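Cif-like 1 (Burkholderia cenocepacia, PDB 7JQY) is a Cif-like epoxide hydrolase of the alpha/beta hydrolase fold, which probably opens epoxides by adding water, and forms an octamer. Local coordinates at residues V51-G56 with Y76-V81; W64-P69 with E289-L294; P69-D74 with Q297-F302. The protein carries 1 engineered substitution. One frame throughout, in Å; residues are numbered along the deposited sequence.

Interaction 1. Residues V51-G56 with Y76-V81; sequences VVLLHG and YRVVAV
Leu53 and Val78 touch through one methyl each, a worked example of side chains packing on a shared face of a parallel sheet while the backbones of strands 51-54 and 77-81 carry the hydrogen bonds. The strand axes approach to 4.7 Å and run only 21° apart. Val51 and Leu53 bond alternately across the gap: Val51 N to Arg77 O, Val79 N to Val51 O, Leu53 N to Val79 O, and a longer Val81 N to Leu53 O at 3.3 Å. Val79 O is also approached by the CA of Val52.

Followed outward, Leu53 begins with CB, 4.4 Å from Ala80 CB. Its CG stands opposite the carbonyl carbon (chi1 -47°), and the chain then forks: CD1 reaches obliquely across to Val78 CG1 at 3.7 Å, while CD2 turns back along its own strand to Val51 CG1. Val51 in turn sends CG2 obliquely to Tyr76 CD1, 3.5 Å away.

Past the Leu53-Ala80 pair the chains lie farther apart, and one water joins them, donating to Leu53 O and Val81 O and accepting from His55 N. The edge of the His55 ring faces Val81 O, with CD2 3.1 Å from that oxygen, and ND1 bonds to Gly56 O.

Strand 117-122 continues the sheet on the far side of 51-54. Met68 and Leu71 of helix 68-73 cover the Leu53-Val78 face, and helix 98-111 packs on the face bearing Val52, Leu54, Val79 and Val81.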
loop_
_atom_site.group_PDB
_atom_site.type_symbol
_atom_site.label_atom_id
_atom_site.label_comp_id
_atom_site.label_asym_id
_atom_site.label_seq_id
_atom_site.Cartn_x
_atom_site.Cartn_y
_atom_site.Cartn_z
ATOM N N VAL B 51 34.743 -17.594 -24.762
ATOM C CA VAL B 51 33.477 -17.196 -25.365
ATOM C C VAL B 51 32.768 -16.281 -24.375
ATOM O O VAL B 51 32.407 -16.714 -23.272
ATOM C CB VAL B 51 32.596 -18.402 -25.725
ATOM C CG1 VAL B 51 31.318 -17.939 -26.409
ATOM C CG2 VAL B 51 33.358 -19.357 -26.627
ATOM N N VAL B 52 32.575 -15.021 -24.763
ATOM C CA VAL B 52 31.888 -14.030 -23.945
ATOM C C VAL B 52 30.452 -13.917 -24.435
ATOM O O VAL B 52 30.202 -13.791 -25.648
ATOM C CB VAL B 52 32.604 -12.671 -23.998
ATOM C CG1 VAL B 52 31.806 -11.620 -23.277
ATOM C CG2 VAL B 52 33.991 -12.798 -23.409
ATOM N N LEU B 53 29.506 -13.990 -23.497
ATOM C CA LEU B 53 28.078 -13.925 -23.782
ATOM C C LEU B 53 27.496 -12.697 -23.101
ATOM O O LEU B 53 27.691 -12.504 -21.896
ATOM C CB LEU B 53 27.361 -15.190 -23.289
ATOM C CG LEU B 53 28.016 -16.528 -23.654
ATOM C CD1 LEU B 53 27.279 -17.699 -23.058
ATOM C CD2 LEU B 53 28.072 -16.672 -25.158
ATOM N N LEU B 54 26.788 -11.870 -23.870
ATOM C CA LEU B 54 26.232 -10.613 -23.386
ATOM C C LEU B 54 24.719 -10.620 -23.578
ATOM O O LEU B 54 24.225 -10.610 -24.718
ATOM C CB LEU B 54 26.864 -9.419 -24.108
ATOM C CG LEU B 54 28.375 -9.182 -23.953
ATOM C CD1 LEU B 54 28.803 -7.996 -24.805
ATOM C CD2 LEU B 54 28.786 -8.976 -22.484
ATOM N N HIS B 55 23.997 -10.602 -22.458
ATOM C CA HIS B 55 22.545 -10.547 -22.408
ATOM C C HIS B 55 22.044 -9.157 -22.816
ATOM O O HIS B 55 22.816 -8.245 -23.126
ATOM C CB HIS B 55 22.071 -10.859 -20.990
ATOM C CG HIS B 55 22.467 -9.803 -20.014
ATOM N ND1 HIS B 55 21.786 -8.612 -19.894
ATOM C CD2 HIS B 55 23.513 -9.727 -19.157
ATOM C CE1 HIS B 55 22.377 -7.857 -18.988
ATOM N NE2 HIS B 55 23.430 -8.510 -18.526
ATOM N N GLY B 56 20.727 -8.978 -22.774
ATOM C CA GLY B 56 20.100 -7.708 -23.066
ATOM C C GLY B 56 19.116 -7.298 -21.982
ATOM O O GLY B 56 19.258 -7.659 -20.806
ATOM N N TYR B 76 35.449 -24.637 -24.511
ATOM C CA TYR B 76 35.437 -23.182 -24.486
ATOM C C TYR B 76 35.397 -22.660 -23.054
ATOM O O TYR B 76 34.822 -23.279 -22.151
ATOM C CB TYR B 76 34.246 -22.643 -25.278
ATOM C CG TYR B 76 34.391 -22.862 -26.768
ATOM C CD1 TYR B 76 35.340 -22.160 -27.501
ATOM C CD2 TYR B 76 33.596 -23.790 -27.435
ATOM C CE1 TYR B 76 35.484 -22.367 -28.869
ATOM C CE2 TYR B 76 33.731 -24.003 -28.800
ATOM C CZ TYR B 76 34.676 -23.289 -29.511
ATOM O OH TYR B 76 34.815 -23.496 -30.860
ATOM N N ARG B 77 36.039 -21.514 -22.849
ATOM C CA ARG B 77 36.013 -20.822 -21.563
ATOM C C ARG B 77 34.867 -19.816 -21.590
ATOM O O ARG B 77 35.006 -18.713 -22.127
ATOM C CB ARG B 77 37.356 -20.152 -21.293
ATOM C CG ARG B 77 37.535 -19.622 -19.866
ATOM C CD ARG B 77 38.879 -18.919 -19.742
ATOM N NE ARG B 77 39.048 -18.234 -18.468
ATOM C CZ ARG B 77 40.022 -17.368 -18.216
ATOM N NH1 ARG B 77 40.913 -17.080 -19.157
ATOM N NH2 ARG B 77 40.106 -16.785 -17.030
ATOM N N VAL B 78 33.741 -20.182 -20.977
ATOM C CA VAL B 78 32.528 -19.372 -21.063
ATOM C C VAL B 78 32.558 -18.271 -20.013
ATOM O O VAL B 78 32.866 -18.513 -18.838
ATOM C CB VAL B 78 31.274 -20.244 -20.915
ATOM C CG1 VAL B 78 30.039 -19.425 -21.261
ATOM C CG2 VAL B 78 31.362 -21.464 -21.829
ATOM N N VAL B 79 32.242 -17.052 -20.440
ATOM C CA VAL B 79 32.136 -15.893 -19.564
ATOM C C VAL B 79 30.818 -15.200 -19.894
ATOM O O VAL B 79 30.728 -14.463 -20.883
ATOM C CB VAL B 79 33.313 -14.927 -19.730
ATOM C CG1 VAL B 79 33.127 -13.697 -18.839
ATOM C CG2 VAL B 79 34.623 -15.630 -19.410
ATOM N N ALA B 80 29.802 -15.405 -19.054
ATOM C CA ALA B 80 28.517 -14.732 -19.194
ATOM C C ALA B 80 28.486 -13.584 -18.199
ATOM O O ALA B 80 28.552 -13.810 -16.985
ATOM C CB ALA B 80 27.354 -15.695 -18.955
ATOM N N VAL B 81 28.414 -12.360 -18.710
ATOM C CA VAL B 81 28.623 -11.149 -17.924
ATOM C C VAL B 81 27.289 -10.453 -17.686
ATOM O O VAL B 81 26.477 -10.314 -18.608
ATOM C CB VAL B 81 29.610 -10.197 -18.635
ATOM C CG1 VAL B 81 29.976 -9.029 -17.735
ATOM C CG2 VAL B 81 30.841 -10.953 -19.089
HETATM O O HOH W 1 25.467 -12.228 -20.352
#

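Interaction 2. Residues W64-P69 with E289-L294; sequences WRHVMP and ENPAFL
A chi1 of 174° swings Leu294 CG to the far side from its own amide nitrogen, and Val67 turns CG1 away from the backbone N (chi1 170°), which leaves CG2 opposite the carbonyl carbon; together the two torsions let these branches meet. Leu294 CD2 lies 3.7 Å from Val67 CG2, the side chains crossing at about a right angle. The same methyl also reaches the rim of the Trp64 indole: CZ3 is 4.1 Å away, with CD2 near the ring plane, so the indole offers its edge here. One methyl thus serves both an aliphatic branch and an aromatic edge.

Nearer the surface, His66 and Pro291 lie side by side and point the same way. His66 CB rests 3.6 Å from Pro291 CB, and Pro291 CG comes obliquely towards the imidazole. Arg65 CG covers part of one face of that ring, while the Arg65 guanidinium reaches to a salt bridge with Asp288, just before 289-294.

Asn290 separates two helices and is the N-cap of the second, its OD1 accepting from Phe293 N at 3.2 Å, although the donor sits well above the carbonyl plane. On the other segment, Trp64 O takes both Val67 N and Met68 N. Both sets of bonds are local to their own segments.

The groups that meet across the two segments are carbon, so the contact is apolar packing, with the Arg65-Asp288 salt bridge as a charged tie at its margin.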
loop_
_atom_site.group_PDB
_atom_site.type_symbol
_atom_site.label_atom_id
_atom_site.label_comp_id
_atom_site.label_asym_id
_atom_site.label_seq_id
_atom_site.Cartn_x
_atom_site.Cartn_y
_atom_site.Cartn_z
ATOM N N TRP B 64 21.594 -17.283 -20.665
ATOM C CA TRP B 64 22.483 -18.214 -21.347
ATOM C C TRP B 64 22.566 -19.565 -20.653
ATOM O O TRP B 64 23.455 -20.358 -20.978
ATOM C CB TRP B 64 23.888 -17.614 -21.467
ATOM C CG TRP B 64 23.891 -16.263 -22.117
ATOM C CD1 TRP B 64 24.047 -15.066 -21.503
ATOM C CD2 TRP B 64 23.710 -15.980 -23.506
ATOM N NE1 TRP B 64 23.989 -14.049 -22.417
ATOM C CE2 TRP B 64 23.781 -14.583 -23.659
ATOM C CE3 TRP B 64 23.494 -16.774 -24.642
ATOM C CZ2 TRP B 64 23.642 -13.955 -24.901
ATOM C CZ3 TRP B 64 23.359 -16.146 -25.881
ATOM C CH2 TRP B 64 23.430 -14.756 -25.997
ATOM N N ARG B 65 21.661 -19.839 -19.711
ATOM C CA ARG B 65 21.796 -21.013 -18.853
ATOM C C ARG B 65 21.807 -22.320 -19.637
ATOM O O ARG B 65 22.472 -23.279 -19.223
ATOM C CB ARG B 65 20.668 -21.034 -17.829
ATOM C CG ARG B 65 19.297 -21.165 -18.443
ATOM C CD ARG B 65 18.229 -20.748 -17.462
ATOM N NE ARG B 65 16.910 -20.781 -18.076
ATOM C CZ ARG B 65 16.392 -19.781 -18.773
ATOM N NH1 ARG B 65 17.090 -18.658 -18.941
ATOM N NH2 ARG B 65 15.177 -19.911 -19.305
ATOM N N HIS B 66 21.097 -22.379 -20.767
ATOM C CA HIS B 66 21.030 -23.592 -21.565
ATOM C C HIS B 66 22.078 -23.635 -22.657
ATOM O O HIS B 66 22.196 -24.658 -23.336
ATOM C CB HIS B 66 19.647 -23.736 -22.217
ATOM C CG HIS B 66 18.529 -23.881 -21.234
ATOM N ND1 HIS B 66 18.449 -24.939 -20.354
ATOM C CD2 HIS B 66 17.449 -23.100 -20.988
ATOM C CE1 HIS B 66 17.365 -24.804 -19.609
ATOM N NE2 HIS B 66 16.740 -23.698 -19.977
ATOM N N VAL B 67 22.860 -22.570 -22.815
ATOM C CA VAL B 67 23.899 -22.510 -23.830
ATOM C C VAL B 67 25.288 -22.725 -23.236
ATOM O O VAL B 67 26.110 -23.423 -23.828
ATOM C CB VAL B 67 23.808 -21.162 -24.578
ATOM C CG1 VAL B 67 25.020 -20.958 -25.471
ATOM C CG2 VAL B 67 22.526 -21.107 -25.416
ATOM N N MET B 68 25.550 -22.182 -22.045
ATOM C CA MET B 68 26.893 -22.271 -21.465
ATOM C C MET B 68 27.385 -23.693 -21.211
ATOM O O MET B 68 28.602 -23.920 -21.351
ATOM C CB MET B 68 26.950 -21.456 -20.166
ATOM C CG MET B 68 26.519 -20.024 -20.352
ATOM S SD MET B 68 25.906 -19.262 -18.838
ATOM C CE MET B 68 27.382 -19.310 -17.823
ATOM N N PRO B 69 26.559 -24.660 -20.790
ATOM C CA PRO B 69 27.100 -26.018 -20.598
ATOM C C PRO B 69 27.682 -26.620 -21.866
ATOM O O PRO B 69 28.811 -27.132 -21.847
ATOM C CB PRO B 69 25.883 -26.808 -20.093
ATOM C CG PRO B 69 24.999 -25.800 -19.487
ATOM C CD PRO B 69 25.162 -24.573 -20.324
ATOM N N GLU B 289 14.025 -19.602 -25.787
ATOM C CA GLU B 289 13.017 -20.343 -26.534
ATOM C C GLU B 289 13.585 -21.553 -27.260
ATOM O O GLU B 289 12.997 -22.634 -27.207
ATOM C CB GLU B 289 12.328 -19.420 -27.533
ATOM C CG GLU B 289 11.493 -18.341 -26.900
ATOM C CD GLU B 289 10.764 -17.520 -27.937
ATOM O OE1 GLU B 289 9.980 -18.107 -28.730
ATOM O OE2 GLU B 289 10.989 -16.291 -27.957
ATOM N N ASN B 290 14.715 -21.389 -27.944
ATOM C CA ASN B 290 15.298 -22.450 -28.765
ATOM C C ASN B 290 16.806 -22.477 -28.571
ATOM O O ASN B 290 17.576 -22.173 -29.492
ATOM C CB ASN B 290 14.934 -22.248 -30.239
ATOM C CG ASN B 290 14.994 -23.530 -31.037
ATOM O OD1 ASN B 290 15.530 -24.542 -30.582
ATOM N ND2 ASN B 290 14.451 -23.492 -32.241
ATOM N N PRO B 291 17.271 -22.853 -27.372
ATOM C CA PRO B 291 18.722 -22.981 -27.164
ATOM C C PRO B 291 19.329 -24.153 -27.918
ATOM O O PRO B 291 20.548 -24.170 -28.129
ATOM C CB PRO B 291 18.853 -23.140 -25.644
ATOM C CG PRO B 291 17.540 -23.691 -25.204
ATOM C CD PRO B 291 16.515 -23.095 -26.127
ATOM N N ALA B 292 18.534 -25.166 -28.262
ATOM C CA ALA B 292 19.049 -26.275 -29.055
ATOM C C ALA B 292 19.486 -25.794 -30.435
ATOM O O ALA B 292 20.566 -26.152 -30.919
ATOM C CB ALA B 292 17.993 -27.373 -29.165
ATOM N N PHE B 293 18.643 -24.992 -31.094
ATOM C CA PHE B 293 19.022 -24.396 -32.373
ATOM C C PHE B 293 20.232 -23.485 -32.215
ATOM O O PHE B 293 21.164 -23.519 -33.029
ATOM C CB PHE B 293 17.843 -23.605 -32.934
ATOM C CG PHE B 293 18.192 -22.746 -34.116
ATOM C CD1 PHE B 293 18.651 -21.447 -33.945
ATOM C CD2 PHE B 293 18.028 -23.231 -35.410
ATOM C CE1 PHE B 293 18.969 -20.657 -35.040
ATOM C CE2 PHE B 293 18.338 -22.445 -36.507
ATOM C CZ PHE B 293 18.805 -21.160 -36.326
ATOM N N LEU B 294 20.232 -22.665 -31.163
ATOM C CA LEU B 294 21.301 -21.701 -30.963
ATOM C C LEU B 294 22.609 -22.401 -30.667
ATOM O O LEU B 294 23.662 -22.037 -31.211
ATOM C CB LEU B 294 20.935 -20.771 -29.814
ATOM C CG LEU B 294 22.002 -19.786 -29.371
ATOM C CD1 LEU B 294 22.404 -18.954 -30.567
ATOM C CD2 LEU B 294 21.449 -18.919 -28.249
#

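Interaction 3. Residues P69-D74 with Q297-F302; sequences PALAED and QLLDFF
Leu71 and Leu299 have the nearest CA atoms of the pair, 7.3 Å apart, and the axes of 69-73 and 297-302 approach to 10.8 Å and run in roughly the same direction, 29° apart. Such a separation is bridged by side chains, chiefly those of Leu299 and Leu71. Both leucines carry CG beside the backbone N (chi1 -75° for Leu71, -73° for Leu299), and they meet obliquely through one methyl each, Leu71 CD2 lying 3.9 Å from Leu299 CD2.

Leu71 CD2 also approaches the edge of the Phe302 ring, 4.3 Å from CE2 and close to the ring plane. Leu298 O, one turn earlier in the same helix, sits over a face of that ring towards its rim, and the Phe302 ring also meets that of His118 on strand 117-122.

On the more exposed side, the Asp74 carboxylate skirts the leucine: its OD2 is 3.7 Å from Leu299 CD2. The polar claim on OD2 comes from a salt bridge, so the carboxylate borders the apolar patch while its charge is met by Arg303, which follows Phe302. The other branch, Leu299 CD1, comes near Ala70 O.

In the alpha/beta hydrolase fold the first crossover helix and the C-terminal helix lie together on one side of the central sheet, here 68-73 beside 291-303, with other crossover helices, here 98-111, on the other.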
loop_
_atom_site.group_PDB
_atom_site.type_symbol
_atom_site.label_atom_id
_atom_site.label_comp_id
_atom_site.label_asym_id
_atom_site.label_seq_id
_atom_site.Cartn_x
_atom_site.Cartn_y
_atom_site.Cartn_z
ATOM N N PRO B 69 26.559 -24.660 -20.790
ATOM C CA PRO B 69 27.100 -26.018 -20.598
ATOM C C PRO B 69 27.682 -26.620 -21.866
ATOM O O PRO B 69 28.811 -27.132 -21.847
ATOM C CB PRO B 69 25.883 -26.808 -20.093
ATOM C CG PRO B 69 24.999 -25.800 -19.487
ATOM C CD PRO B 69 25.162 -24.573 -20.324
ATOM N N ALA B 70 26.932 -26.580 -22.973
ATOM C CA ALA B 70 27.410 -27.175 -24.220
ATOM C C ALA B 70 28.659 -26.466 -24.739
ATOM O O ALA B 70 29.551 -27.108 -25.301
ATOM C CB ALA B 70 26.297 -27.159 -25.269
ATOM N N LEU B 71 28.740 -25.140 -24.566
ATOM C CA LEU B 71 29.941 -24.423 -24.985
ATOM C C LEU B 71 31.150 -24.861 -24.174
ATOM O O LEU B 71 32.226 -25.111 -24.728
ATOM C CB LEU B 71 29.733 -22.913 -24.839
ATOM C CG LEU B 71 28.853 -22.223 -25.874
ATOM C CD1 LEU B 71 28.733 -20.751 -25.554
ATOM C CD2 LEU B 71 29.444 -22.434 -27.262
ATOM N N ALA B 72 30.980 -24.996 -22.864
ATOM C CA ALA B 72 32.094 -25.373 -22.012
ATOM C C ALA B 72 32.481 -26.837 -22.188
ATOM O O ALA B 72 33.638 -27.198 -21.940
ATOM C CB ALA B 72 31.745 -25.089 -20.553
ATOM N N GLU B 73 31.535 -27.709 -22.559
ATOM C CA GLU B 73 31.914 -29.114 -22.644
ATOM C C GLU B 73 32.782 -29.333 -23.899
ATOM O O GLU B 73 33.490 -30.345 -23.989
ATOM C CB GLU B 73 30.675 -30.022 -22.599
ATOM C CG GLU B 73 29.872 -30.062 -21.280
ATOM C CD GLU B 73 28.613 -30.914 -21.285
ATOM O OE1 GLU B 73 28.200 -31.368 -22.399
ATOM O OE2 GLU B 73 27.884 -30.822 -20.244
ATOM N N ASP B 74 32.730 -28.400 -24.871
ATOM C CA ASP B 74 33.547 -28.439 -26.080
ATOM C C ASP B 74 34.858 -27.691 -25.913
ATOM O O ASP B 74 35.497 -27.342 -26.916
ATOM C CB ASP B 74 32.808 -27.823 -27.270
ATOM C CG ASP B 74 32.305 -28.856 -28.254
ATOM O OD1 ASP B 74 32.045 -29.997 -27.819
ATOM O OD2 ASP B 74 32.195 -28.531 -29.458
ATOM N N GLN B 297 23.977 -23.754 -33.812
ATOM C CA GLN B 297 24.457 -22.701 -34.683
ATOM C C GLN B 297 25.782 -22.142 -34.181
ATOM O O GLN B 297 26.710 -21.939 -34.969
ATOM C CB GLN B 297 23.388 -21.621 -34.773
ATOM C CG GLN B 297 22.235 -22.046 -35.678
ATOM C CD GLN B 297 22.672 -22.083 -37.119
ATOM O OE1 GLN B 297 23.652 -21.434 -37.486
ATOM N NE2 GLN B 297 21.943 -22.811 -37.953
ATOM N N LEU B 298 25.936 -21.989 -32.864
ATOM C CA LEU B 298 27.178 -21.406 -32.357
ATOM C C LEU B 298 28.363 -22.357 -32.510
ATOM O O LEU B 298 29.440 -21.948 -32.964
ATOM C CB LEU B 298 27.013 -21.012 -30.889
ATOM C CG LEU B 298 26.134 -19.806 -30.563
ATOM C CD1 LEU B 298 25.979 -19.651 -29.051
ATOM C CD2 LEU B 298 26.710 -18.531 -31.161
ATOM N N LEU B 299 28.169 -23.639 -32.197
ATOM C CA LEU B 299 29.275 -24.584 -32.292
ATOM C C LEU B 299 29.736 -24.755 -33.737
ATOM O O LEU B 299 30.946 -24.807 -33.998
ATOM C CB LEU B 299 28.887 -25.924 -31.659
ATOM C CG LEU B 299 28.851 -25.826 -30.123
ATOM C CD1 LEU B 299 28.347 -27.093 -29.452
ATOM C CD2 LEU B 299 30.226 -25.446 -29.589
ATOM N N ASP B 300 28.791 -24.817 -34.688
ATOM C CA ASP B 300 29.160 -24.904 -36.100
ATOM C C ASP B 300 29.927 -23.673 -36.547
ATOM O O ASP B 300 30.922 -23.775 -37.272
ATOM C CB ASP B 300 27.903 -25.014 -36.958
ATOM C CG ASP B 300 27.481 -26.423 -37.193
ATOM O OD1 ASP B 300 28.362 -27.303 -37.134
ATOM O OD2 ASP B 300 26.279 -26.654 -37.414
ATOM N N PHE B 301 29.504 -22.503 -36.075
ATOM C CA PHE B 301 30.154 -21.252 -36.429
ATOM C C PHE B 301 31.554 -21.157 -35.835
ATOM O O PHE B 301 32.451 -20.580 -36.458
ATOM C CB PHE B 301 29.269 -20.099 -35.963
ATOM C CG PHE B 301 29.806 -18.747 -36.286
ATOM C CD1 PHE B 301 30.285 -18.462 -37.550
ATOM C CD2 PHE B 301 29.790 -17.745 -35.335
ATOM C CE1 PHE B 301 30.755 -17.207 -37.851
ATOM C CE2 PHE B 301 30.263 -16.486 -35.629
ATOM C CZ PHE B 301 30.748 -16.218 -36.888
ATOM N N PHE B 302 31.771 -21.728 -34.648
ATOM C CA PHE B 302 33.048 -21.570 -33.966
ATOM C C PHE B 302 34.106 -22.582 -34.403
ATOM O O PHE B 302 35.272 -22.411 -34.047
ATOM C CB PHE B 302 32.842 -21.672 -32.448
ATOM C CG PHE B 302 32.125 -20.489 -31.840
ATOM C CD1 PHE B 302 31.983 -19.302 -32.544
ATOM C CD2 PHE B 302 31.596 -20.564 -30.558
ATOM C CE1 PHE B 302 31.328 -18.220 -31.983
ATOM C CE2 PHE B 302 30.942 -19.486 -29.994
ATOM C CZ PHE B 302 30.807 -18.313 -30.708
#

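How the interactions relate
The three contacts run from the sheet to the helices on one of its sides. Interaction 1 pairs the strands joined by helix 68-73, and interactions 2 and 3 bind that connection to helix 291-303 at points whose centres lie about 10 Å apart; each is about 12 Å from the centre of interaction 1. Trp64 links the first two, with CZ2 3.4 Å from Leu54 O. Tyr76 N probably bonds to Leu71 O (3.3 Å), tying 1 to 3, and Val67 CG1 meets Leu298 CD1 at 3.9 Å between 2 and 3. Leu54 touches the probable nucleophile elbow, where the engineered serine lies, placing interaction 1 beside the likely active site.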